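Local coordinates for glucose-binding protein (Thermus thermophilus HB27, PDB 2B3F), which binds glucose or galactose in the periplasm and probably hands the sugar to a binding-protein-dependent transport system, at residues Leu157-His171 / Arg230-Trp244. Numbering follows the deposited sequence.
Sequences LEAPLALGENWTQQH and RVVQGKAAFNIMGDW. Unlike the reference sequence in segment 230-244: Ile240 (reference Val). With GAL (beta-D-galactopyranose), chain G.
Met241 lays its sulfur over one face of the His171 imidazole: SD stands 4.2 Å from the ring centroid, and the line between them is only 5° off the ring normal. The same thioether makes a Met-aromatic contact with Trp167, where SD lies 3.6 Å from CH2. That approach is oblique, 65° off the normal of the six-membered ring. Bends at chi2 and chi3 curl the Met241 chain back, although its CB points away from the segment 157-171, and bring CE to 3.8 Å from Thr168 CB. With chi1 at -168° the His171 imidazole swings out opposite the backbone N and reaches Trp244; His171 CE1 meets Trp244 CZ2 at 3.8 Å, the two planes nearly perpendicular but the approach oblique. Both imidazole nitrogens are engaged outside the contact, NE2 with Ser121 O and ND1 with His348, fixing the ring's rotation. Further along, the segments pair briefly in parallel register, Leu161 beside Phe238, 161-162 being an edge strand of the four-stranded mixed sheet in this periplasmic binding protein fold. The evidence is a nearly straight bond from Ala162 N to Phe238 O (2.9 Å) and the carbonyl of Pro160, which accepts from both Phe238 N and Ala237 N. Beside this pairing, Ala162 CB packs 3.7 Å from Ala236 CB. At the sugar end, Trp244 stacks one indole face on galactose, C5 lying 3.6 Å from CD2, while Gly242 CA covers the opposite face and Trp167 brings CH2 obliquely towards NE1. Cutting Trp244 back to an alanine here is likely to leave the C3-C5 side of the galactose without its aromatic platform and to open a gap beside His171 and Trp167. Between helix and strand, a water lies within hydrogen-bonding distance of both Thr168 O and Ile240 O.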
loop_
_atom_site.group_PDB
_atom_site.type_symbol
_atom_site.label_atom_id
_atom_site.label_comp_id
_atom_site.label_asym_id
_atom_site.label_seq_id
_atom_site.Cartn_x
_atom_site.Cartn_y
_atom_site.Cartn_z
ATOM N N LEU A 157 23.914 -6.875 -16.632
ATOM C CA LEU A 157 22.624 -6.998 -15.937
ATOM C C LEU A 157 21.527 -6.497 -16.880
ATOM O O LEU A 157 21.293 -5.303 -16.986
ATOM C CB LEU A 157 22.637 -6.207 -14.618
ATOM C CG LEU A 157 21.502 -6.481 -13.601
ATOM C CD1 LEU A 157 21.484 -7.912 -13.134
ATOM C CD2 LEU A 157 21.615 -5.557 -12.412
ATOM N N GLU A 158 20.890 -7.444 -17.567
ATOM C CA GLU A 158 19.876 -7.203 -18.600
ATOM C C GLU A 158 18.677 -6.345 -18.159
ATOM O O GLU A 158 18.152 -5.546 -18.932
ATOM C CB GLU A 158 19.305 -8.543 -19.075
ATOM C CG GLU A 158 19.871 -9.096 -20.363
ATOM C CD GLU A 158 19.231 -10.439 -20.742
ATOM O OE1 GLU A 158 17.993 -10.588 -20.592
ATOM O OE2 GLU A 158 19.978 -11.357 -21.176
ATOM N N ALA A 159 18.220 -6.586 -16.934
ATOM C CA ALA A 159 16.993 -5.975 -16.422
ATOM C C ALA A 159 17.294 -5.525 -15.004
ATOM O O ALA A 159 16.994 -6.252 -14.047
ATOM C CB ALA A 159 15.858 -6.964 -16.447
ATOM N N PRO A 160 17.947 -4.360 -14.871
ATOM C CA PRO A 160 18.305 -3.860 -13.539
ATOM C C PRO A 160 17.116 -3.537 -12.622
ATOM O O PRO A 160 17.294 -3.501 -11.400
ATOM C CB PRO A 160 19.085 -2.569 -13.838
ATOM C CG PRO A 160 19.485 -2.667 -15.266
ATOM C CD PRO A 160 18.429 -3.462 -15.937
ATOM N N LEU A 161 15.946 -3.289 -13.203
ATOM C CA LEU A 161 14.727 -3.043 -12.408
ATOM C C LEU A 161 13.851 -4.284 -12.374
ATOM O O LEU A 161 13.492 -4.829 -13.420
ATOM C CB LEU A 161 13.947 -1.854 -12.967
ATOM C CG LEU A 161 12.635 -1.526 -12.226
ATOM C CD1 LEU A 161 12.932 -1.128 -10.797
ATOM C CD2 LEU A 161 11.876 -0.437 -12.945
ATOM N N ALA A 162 13.524 -4.739 -11.162
ATOM C CA ALA A 162 12.573 -5.818 -10.950
ATOM C C ALA A 162 11.171 -5.227 -10.970
ATOM O O ALA A 162 10.944 -4.145 -10.409
ATOM C CB ALA A 162 12.832 -6.524 -9.617
ATOM N N LEU A 163 10.257 -5.921 -11.629
ATOM C CA LEU A 163 8.872 -5.490 -11.756
ATOM C C LEU A 163 7.964 -6.713 -11.922
ATOM O O LEU A 163 8.407 -7.747 -12.442
ATOM C CB LEU A 163 8.760 -4.537 -12.938
ATOM C CG LEU A 163 7.467 -3.781 -13.189
ATOM C CD1 LEU A 163 7.111 -2.914 -12.007
ATOM C CD2 LEU A 163 7.649 -2.959 -14.439
ATOM N N GLY A 164 6.719 -6.615 -11.448
ATOM C CA GLY A 164 5.743 -7.691 -11.549
ATOM C C GLY A 164 4.472 -7.300 -12.298
ATOM O O GLY A 164 4.466 -6.421 -13.182
ATOM N N GLU A 165 3.382 -7.928 -11.877
ATOM C CA GLU A 165 2.077 -7.801 -12.488
ATOM C C GLU A 165 1.525 -6.362 -12.493
ATOM O O GLU A 165 2.067 -5.446 -11.856
ATOM C CB GLU A 165 1.084 -8.750 -11.805
ATOM C CG GLU A 165 0.792 -8.416 -10.323
ATOM C CD GLU A 165 -0.257 -9.312 -9.721
ATOM O OE1 GLU A 165 -1.364 -9.406 -10.313
ATOM O OE2 GLU A 165 0.002 -9.908 -8.653
ATOM N N ASN A 166 0.428 -6.189 -13.223
ATOM C CA ASN A 166 -0.150 -4.884 -13.483
ATOM C C ASN A 166 -0.165 -3.946 -12.276
ATOM O O ASN A 166 0.329 -2.823 -12.380
ATOM C CB ASN A 166 -1.566 -5.049 -14.045
ATOM C CG ASN A 166 -2.269 -3.728 -14.295
ATOM O OD1 ASN A 166 -2.841 -3.157 -13.373
ATOM N ND2 ASN A 166 -2.328 -3.294 -15.568
ATOM N N TRP A 167 -0.699 -4.394 -11.150
ATOM C CA TRP A 167 -0.782 -3.439 -10.007
ATOM C C TRP A 167 0.596 -2.939 -9.583
ATOM O O TRP A 167 0.724 -1.799 -9.129
ATOM C CB TRP A 167 -1.589 -3.986 -8.833
ATOM C CG TRP A 167 -0.912 -4.958 -7.985
ATOM C CD1 TRP A 167 -1.039 -6.301 -8.022
ATOM C CD2 TRP A 167 -0.011 -4.663 -6.905
ATOM N NE1 TRP A 167 -0.252 -6.884 -7.061
ATOM C CE2 TRP A 167 0.384 -5.899 -6.351
ATOM C CE3 TRP A 167 0.504 -3.482 -6.364
ATOM C CZ2 TRP A 167 1.257 -5.986 -5.267
ATOM C CZ3 TRP A 167 1.384 -3.566 -5.302
ATOM C CH2 TRP A 167 1.754 -4.811 -4.763
ATOM N N THR A 168 1.639 -3.763 -9.726
ATOM C CA THR A 168 2.997 -3.344 -9.320
ATOM C C THR A 168 3.567 -2.300 -10.284
ATOM O O THR A 168 4.454 -1.526 -9.944
ATOM C CB THR A 168 3.998 -4.521 -9.183
ATOM O OG1 THR A 168 4.409 -4.971 -10.482
ATOM C CG2 THR A 168 3.429 -5.645 -8.388
ATOM N N GLN A 169 3.063 -2.314 -11.520
ATOM C CA GLN A 169 3.432 -1.303 -12.503
ATOM C C GLN A 169 2.770 0.025 -12.145
ATOM O O GLN A 169 3.395 1.070 -12.224
ATOM C CB GLN A 169 3.046 -1.759 -13.903
ATOM C CG GLN A 169 3.705 -3.064 -14.315
ATOM C CD GLN A 169 2.942 -3.788 -15.431
ATOM O OE1 GLN A 169 2.141 -3.177 -16.164
ATOM N NE2 GLN A 169 3.144 -5.110 -15.522
ATOM N N GLN A 170 1.516 -0.033 -11.720
ATOM C CA GLN A 170 0.829 1.143 -11.179
ATOM C C GLN A 170 1.576 1.665 -9.954
ATOM O O GLN A 170 1.736 2.870 -9.786
ATOM C CB GLN A 170 -0.587 0.804 -10.777
ATOM C CG GLN A 170 -1.532 0.308 -11.899
ATOM C CD GLN A 170 -2.921 0.064 -11.349
ATOM O OE1 GLN A 170 -3.460 0.912 -10.638
ATOM N NE2 GLN A 170 -3.500 -1.091 -11.648
ATOM N N HIS A 171 2.023 0.737 -9.107
ATOM C CA HIS A 171 2.778 1.051 -7.904
ATOM C C HIS A 171 4.045 1.823 -8.231
ATOM O O HIS A 171 4.334 2.839 -7.627
ATOM C CB HIS A 171 3.123 -0.210 -7.117
ATOM C CG HIS A 171 3.651 0.091 -5.755
ATOM N ND1 HIS A 171 2.882 -0.032 -4.616
ATOM C CD2 HIS A 171 4.856 0.567 -5.361
ATOM C CE1 HIS A 171 3.605 0.343 -3.573
ATOM N NE2 HIS A 171 4.808 0.700 -3.995
ATOM N N ARG A 230 13.767 -11.333 -7.354
ATOM C CA ARG A 230 14.773 -11.022 -8.379
ATOM C C ARG A 230 15.896 -10.180 -7.833
ATOM O O ARG A 230 17.057 -10.372 -8.195
ATOM C CB ARG A 230 14.166 -10.313 -9.614
ATOM C CG ARG A 230 13.274 -11.213 -10.456
ATOM C CD ARG A 230 12.696 -10.484 -11.651
ATOM N NE ARG A 230 13.749 -10.088 -12.571
ATOM C CZ ARG A 230 14.268 -10.880 -13.500
ATOM N NH1 ARG A 230 13.800 -12.116 -13.663
ATOM N NH2 ARG A 230 15.249 -10.423 -14.264
ATOM N N VAL A 231 15.568 -9.231 -6.966
ATOM C CA VAL A 231 16.576 -8.418 -6.322
ATOM C C VAL A 231 17.429 -9.273 -5.359
ATOM O O VAL A 231 18.671 -9.167 -5.358
ATOM C CB VAL A 231 15.946 -7.207 -5.583
ATOM C CG1 VAL A 231 16.998 -6.416 -4.845
ATOM C CG2 VAL A 231 15.227 -6.316 -6.569
ATOM N N VAL A 232 16.777 -10.107 -4.554
ATOM C CA VAL A 232 17.490 -10.984 -3.605
ATOM C C VAL A 232 18.493 -11.883 -4.361
ATOM O O VAL A 232 19.609 -12.124 -3.894
ATOM C CB VAL A 232 16.501 -11.795 -2.760
ATOM C CG1 VAL A 232 17.230 -12.793 -1.822
ATOM C CG2 VAL A 232 15.615 -10.802 -1.936
ATOM N N GLN A 233 18.085 -12.318 -5.543
ATOM C CA GLN A 233 18.904 -13.150 -6.440
ATOM C C GLN A 233 19.983 -12.397 -7.248
ATOM O O GLN A 233 20.861 -13.020 -7.836
ATOM C CB GLN A 233 17.976 -13.859 -7.407
ATOM C CG GLN A 233 17.105 -14.885 -6.746
ATOM C CD GLN A 233 15.855 -15.195 -7.532
ATOM O OE1 GLN A 233 15.559 -14.537 -8.526
ATOM N NE2 GLN A 233 15.099 -16.194 -7.085
ATOM N N GLY A 234 19.954 -11.077 -7.271
ATOM C CA GLY A 234 20.877 -10.326 -8.104
ATOM C C GLY A 234 20.563 -10.411 -9.591
ATOM O O GLY A 234 21.417 -10.052 -10.422
ATOM N N LYS A 235 19.351 -10.873 -9.925
ATOM C CA LYS A 235 18.816 -10.775 -11.295
ATOM C C LYS A 235 18.222 -9.400 -11.589
ATOM O O LYS A 235 17.781 -9.128 -12.709
ATOM C CB LYS A 235 17.765 -11.845 -11.544
ATOM C CG LYS A 235 18.331 -13.242 -11.485
ATOM C CD LYS A 235 17.465 -14.270 -12.198
ATOM C CE LYS A 235 16.547 -15.003 -11.251
ATOM N NZ LYS A 235 16.116 -16.333 -11.788
ATOM N N ALA A 236 18.217 -8.543 -10.569
ATOM C CA ALA A 236 17.862 -7.136 -10.686
ATOM C C ALA A 236 18.637 -6.401 -9.605
ATOM O O ALA A 236 19.061 -7.029 -8.649
ATOM C CB ALA A 236 16.360 -6.968 -10.475
ATOM N N ALA A 237 18.808 -5.093 -9.760
ATOM C CA ALA A 237 19.482 -4.251 -8.779
ATOM C C ALA A 237 18.493 -3.570 -7.813
ATOM O O ALA A 237 18.809 -3.345 -6.628
ATOM C CB ALA A 237 20.324 -3.196 -9.497
ATOM N N PHE A 238 17.312 -3.237 -8.341
ATOM C CA PHE A 238 16.342 -2.415 -7.633
ATOM C C PHE A 238 14.922 -2.951 -7.782
ATOM O O PHE A 238 14.589 -3.608 -8.761
ATOM C CB PHE A 238 16.363 -0.990 -8.169
ATOM C CG PHE A 238 17.747 -0.406 -8.310
ATOM C CD1 PHE A 238 18.518 -0.132 -7.187
ATOM C CD2 PHE A 238 18.273 -0.126 -9.570
ATOM C CE1 PHE A 238 19.798 0.419 -7.321
ATOM C CE2 PHE A 238 19.544 0.405 -9.708
ATOM C CZ PHE A 238 20.303 0.682 -8.587
ATOM N N ASN A 239 14.084 -2.612 -6.799
ATOM C CA ASN A 239 12.632 -2.840 -6.907
ATOM C C ASN A 239 11.927 -1.699 -6.182
ATOM O O ASN A 239 12.363 -1.312 -5.115
ATOM C CB ASN A 239 12.250 -4.177 -6.287
ATOM C CG ASN A 239 10.783 -4.530 -6.490
ATOM O OD1 ASN A 239 10.258 -4.504 -7.632
ATOM N ND2 ASN A 239 10.123 -4.912 -5.406
ATOM N N ILE A 240 10.858 -1.166 -6.774
ATOM C CA ILE A 240 10.059 -0.106 -6.115
ATOM C C ILE A 240 8.805 -0.784 -5.569
ATOM O O ILE A 240 7.980 -1.260 -6.335
ATOM C CB ILE A 240 9.660 1.023 -7.097
ATOM C CG1 ILE A 240 10.896 1.677 -7.763
ATOM C CG2 ILE A 240 8.808 2.080 -6.393
ATOM C CD1 ILE A 240 11.931 2.227 -6.824
ATOM N N MET A 241 8.638 -0.842 -4.244
ATOM C CA MET A 241 7.507 -1.569 -3.682
ATOM C C MET A 241 7.263 -1.108 -2.238
ATOM O O MET A 241 8.191 -0.628 -1.569
ATOM C CB MET A 241 7.807 -3.067 -3.738
ATOM C CG MET A 241 6.722 -4.017 -3.258
ATOM S SD MET A 241 5.104 -3.655 -3.942
ATOM C CE MET A 241 5.364 -3.635 -5.721
ATOM N N GLY A 242 6.035 -1.261 -1.779
ATOM C CA GLY A 242 5.707 -0.934 -0.393
ATOM C C GLY A 242 6.489 -1.762 0.598
ATOM O O GLY A 242 7.002 -2.837 0.262
ATOM N N ASP A 243 6.536 -1.304 1.847
ATOM C CA ASP A 243 7.364 -1.952 2.856
ATOM C C ASP A 243 6.834 -3.264 3.430
ATOM O O ASP A 243 7.478 -3.874 4.297
ATOM C CB ASP A 243 7.848 -0.970 3.952
ATOM C CG ASP A 243 6.759 -0.058 4.519
ATOM O OD1 ASP A 243 5.540 -0.263 4.312
ATOM O OD2 ASP A 243 7.159 0.926 5.186
ATOM N N TRP A 244 5.727 -3.763 2.886
ATOM C CA TRP A 244 5.415 -5.188 3.066
ATOM C C TRP A 244 6.596 -6.034 2.538
ATOM O O TRP A 244 6.782 -7.179 2.939
ATOM C CB TRP A 244 4.108 -5.599 2.378
ATOM C CG TRP A 244 3.900 -5.063 0.990
ATOM C CD1 TRP A 244 4.209 -5.669 -0.202
ATOM C CD2 TRP A 244 3.245 -3.830 0.651
ATOM N NE1 TRP A 244 3.812 -4.865 -1.258
ATOM C CE2 TRP A 244 3.233 -3.725 -0.753
ATOM C CE3 TRP A 244 2.695 -2.783 1.412
ATOM C CZ2 TRP A 244 2.670 -2.628 -1.412
ATOM C CZ3 TRP A 244 2.154 -1.701 0.760
ATOM C CH2 TRP A 244 2.131 -1.622 -0.633
HETATM C C1 GAL G . -1.567 -3.390 0.013
HETATM C C2 GAL G . -1.936 -3.678 1.475
HETATM C C3 GAL G . -0.796 -4.348 2.228
HETATM C C4 GAL G . -0.280 -5.574 1.472
HETATM C C5 GAL G . -0.046 -5.180 -0.007
HETATM C C6 GAL G . 0.460 -6.324 -0.901
HETATM O O1 GAL G . -2.644 -2.839 -0.683
HETATM O O2 GAL G . -2.340 -2.451 2.105
HETATM O O3 GAL G . -1.231 -4.739 3.523
HETATM O O4 GAL G . -1.235 -6.591 1.618
HETATM O O5 GAL G . -1.202 -4.635 -0.594
HETATM O O6 GAL G . -0.558 -7.249 -1.141
HETATM O O HOH W 1 14.676 -7.425 -13.358
HETATM O O HOH W 2 18.812 -8.916 -15.252
HETATM O O HOH W 3 9.717 -1.750 -9.374
HETATM O O HOH W 4 6.992 -2.157 -8.638
#